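Side-chain contact in putative tRNA synthase (Salmonella typhimurium, PDB 3DQQ), which probably phosphorylates 3-oxo-tetronate at the expense of ATP, as a member of the four-carbon acid sugar kinase family: residues Q262-N265 against Q266-F270. Numbering follows the deposited sequence.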
ATOM      1  N   GLN A 262       2.683  -7.286  -4.163  1.00 52.18           N
ATOM      2  CA  GLN A 262       3.790  -8.185  -3.856  1.00 52.78           C
ATOM      3  C   GLN A 262       3.807  -9.374  -4.773  1.00 50.72           C
ATOM      4  O   GLN A 262       4.855  -9.754  -5.293  1.00 50.57           O
ATOM      5  CB  GLN A 262       3.783  -8.625  -2.371  1.00 53.58           C
ATOM      6  CG  GLN A 262       4.674  -7.615  -1.502  1.00 57.97           C
ATOM      7  CD  GLN A 262       4.780  -7.886   0.070  1.00 59.31           C
ATOM      8  OE1 GLN A 262       3.880  -8.517   0.693  1.00 67.90           O
ATOM      9  NE2 GLN A 262       5.895  -7.390   0.695  1.00 60.73           N
ATOM     10  N   MET A 263       2.644  -9.969  -4.997  1.00 48.88           N
ATOM     11  CA  MET A 263       2.619 -11.184  -5.782  1.00 47.05           C
ATOM     12  C   MET A 263       2.763 -10.855  -7.253  1.00 46.03           C
ATOM     13  O   MET A 263       3.455 -11.563  -7.971  1.00 45.43           O
ATOM     14  CB  MET A 263       1.366 -12.002  -5.519  1.00 46.98           C
ATOM     15  CG  MET A 263       1.365 -13.321  -6.292  1.00 48.51           C
ATOM     16  SD  MET A 263       2.611 -14.534  -5.761  1.00 49.42           S
ATOM     17  CE  MET A 263       3.481 -14.805  -7.248  1.00 48.62           C
ATOM     18  N   THR A 264       2.140  -9.782  -7.717  1.00 44.61           N
ATOM     19  CA  THR A 264       2.335  -9.418  -9.108  1.00 44.68           C
ATOM     20  C   THR A 264       3.831  -9.164  -9.342  1.00 44.53           C
ATOM     21  O   THR A 264       4.390  -9.565 -10.369  1.00 43.81           O
ATOM     22  CB  THR A 264       1.521  -8.191  -9.530  1.00 44.06           C
ATOM     23  OG1 THR A 264       0.189  -8.304  -9.052  1.00 43.97           O
ATOM     24  CG2 THR A 264       1.482  -8.072 -11.004  1.00 43.22           C
ATOM     25  N   ASN A 265       4.480  -8.509  -8.387  1.00 44.83           N
ATOM     26  CA  ASN A 265       5.903  -8.256  -8.510  1.00 45.30           C
ATOM     27  C   ASN A 265       6.678  -9.528  -8.669  1.00 44.75           C
ATOM     28  O   ASN A 265       7.590  -9.582  -9.476  1.00 44.67           O
ATOM     29  CB  ASN A 265       6.430  -7.521  -7.301  1.00 46.31           C
ATOM     30  CG  ASN A 265       6.243  -6.014  -7.398  1.00 51.18           C
ATOM     31  OD1 ASN A 265       5.245  -5.501  -7.970  1.00 59.24           O
ATOM     32  ND2 ASN A 265       7.210  -5.276  -6.839  1.00 55.26           N
ATOM     33  N   GLN A 266       6.322 -10.554  -7.908  1.00 44.37           N
ATOM     34  CA  GLN A 266       7.006 -11.830  -8.024  1.00 44.83           C
ATOM     35  C   GLN A 266       6.777 -12.465  -9.376  1.00 44.18           C
ATOM     36  O   GLN A 266       7.708 -12.991  -9.988  1.00 44.72           O
ATOM     37  CB  GLN A 266       6.539 -12.795  -6.958  1.00 44.88           C
ATOM     38  CG  GLN A 266       7.135 -12.540  -5.597  1.00 47.20           C
ATOM     39  CD  GLN A 266       6.543 -13.475  -4.553  1.00 48.77           C
ATOM     40  OE1 GLN A 266       5.818 -13.038  -3.638  1.00 54.69           O
ATOM     41  NE2 GLN A 266       6.804 -14.777  -4.711  1.00 52.51           N
ATOM     42  N   GLN A 267       5.528 -12.421  -9.830  1.00 43.65           N
ATOM     43  CA  GLN A 267       5.143 -12.963 -11.137  1.00 42.79           C
ATOM     44  C   GLN A 267       5.879 -12.279 -12.286  1.00 41.81           C
ATOM     45  O   GLN A 267       6.300 -12.942 -13.217  1.00 41.55           O
ATOM     46  CB  GLN A 267       3.625 -12.885 -11.321  1.00 42.53           C
ATOM     47  CG  GLN A 267       2.872 -13.854 -10.403  1.00 42.75           C
ATOM     48  CD  GLN A 267       1.418 -13.441 -10.080  1.00 43.46           C
ATOM     49  OE1 GLN A 267       1.040 -12.275 -10.190  1.00 44.51           O
ATOM     50  NE2 GLN A 267       0.612 -14.408  -9.662  1.00 42.63           N
ATOM     51  N   VAL A 268       6.069 -10.964 -12.205  1.00 41.26           N
ATOM     52  CA  VAL A 268       6.746 -10.225 -13.273  1.00 40.63           C
ATOM     53  C   VAL A 268       8.230 -10.541 -13.239  1.00 40.51           C
ATOM     54  O   VAL A 268       8.840 -10.813 -14.279  1.00 40.04           O
ATOM     55  CB  VAL A 268       6.505  -8.700 -13.172  1.00 40.08           C
ATOM     56  CG1 VAL A 268       7.432  -7.928 -14.082  1.00 37.01           C
ATOM     57  CG2 VAL A 268       5.066  -8.386 -13.508  1.00 39.86           C
ATOM     58  N   ALA A 269       8.805 -10.523 -12.037  1.00 40.62           N
ATOM     59  CA  ALA A 269      10.239 -10.835 -11.856  1.00 40.59           C
ATOM     60  C   ALA A 269      10.554 -12.237 -12.412  1.00 40.88           C
ATOM     61  O   ALA A 269      11.552 -12.427 -13.103  1.00 41.59           O
ATOM     62  CB  ALA A 269      10.619 -10.722 -10.421  1.00 39.07           C
ATOM     63  N   PHE A 270       9.660 -13.194 -12.175  1.00 41.56           N
ATOM     64  CA  PHE A 270       9.840 -14.575 -12.633  1.00 41.31           C
ATOM     65  C   PHE A 270       9.691 -14.683 -14.139  1.00 40.98           C
ATOM     66  O   PHE A 270      10.638 -15.042 -14.835  1.00 40.81           O
ATOM     67  CB  PHE A 270       8.824 -15.485 -11.930  1.00 42.69           C
ATOM     68  CG  PHE A 270       8.871 -16.926 -12.380  1.00 42.87           C
ATOM     69  CD1 PHE A 270       9.822 -17.797 -11.861  1.00 44.03           C
ATOM     70  CD2 PHE A 270       7.930 -17.415 -13.293  1.00 44.81           C
ATOM     71  CE1 PHE A 270       9.861 -19.131 -12.261  1.00 44.11           C
ATOM     72  CE2 PHE A 270       7.950 -18.758 -13.709  1.00 45.21           C
ATOM     73  CZ  PHE A 270       8.923 -19.618 -13.196  1.00 44.76           C
TER
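Gln262 O accepts the amide of Gln266, Met263 O that of Gln267, Thr264 O that of Val268, Asn265 O that of Ala269 and Gln266 O that of Phe270: five successive i to i+4 bonds that define residues 262-270 as one alpha-helical run. Gln267 N lies 2.9 Å from Met263 O with an N-H...O angle of 168°, and Val268 N is equally close to Thr264 O. The bond from Gln266 N to Gln262 O measures 3.1 Å and 150°.

Among the side chains, Met263 reaches across to both Gln266 and Gln267. CG stands anti to the backbone N (chi1 -177°), and bends at the next two torsions swing the methyl round to the following turn. There Met263 CE rests 3.4 Å from Gln267 CG and 3.7 Å from Gln266 CB, and the Met263 side chain crosses those of both glutamines at about a right angle. Nearer its root, Met263 CG lies 3.6 Å from Gln267 NE2. That amide nitrogen is bonded to the carbonyl oxygen of Asp408, which anchors the end of the buried glutamine, while Gln267 OE1 lies 3.3 Å from Thr264 CA. Val268 CG2, one turn after Thr264, lies 3.4 Å from Thr264 O.

Thr264 OG1 hydrogen-bonds to Ser261, Lys402 and Ser259, the last a probable ATP-binding residue, placing the helix start beside the presumed nucleotide site. Helix 262-271 follows strand 253-257 in the nucleotide-binding domain; Val268 packs on that strand, on strand 312-314 and, with Gln267, on helix 411-417, whereas Gln262 meets Gln262 of the second subunit.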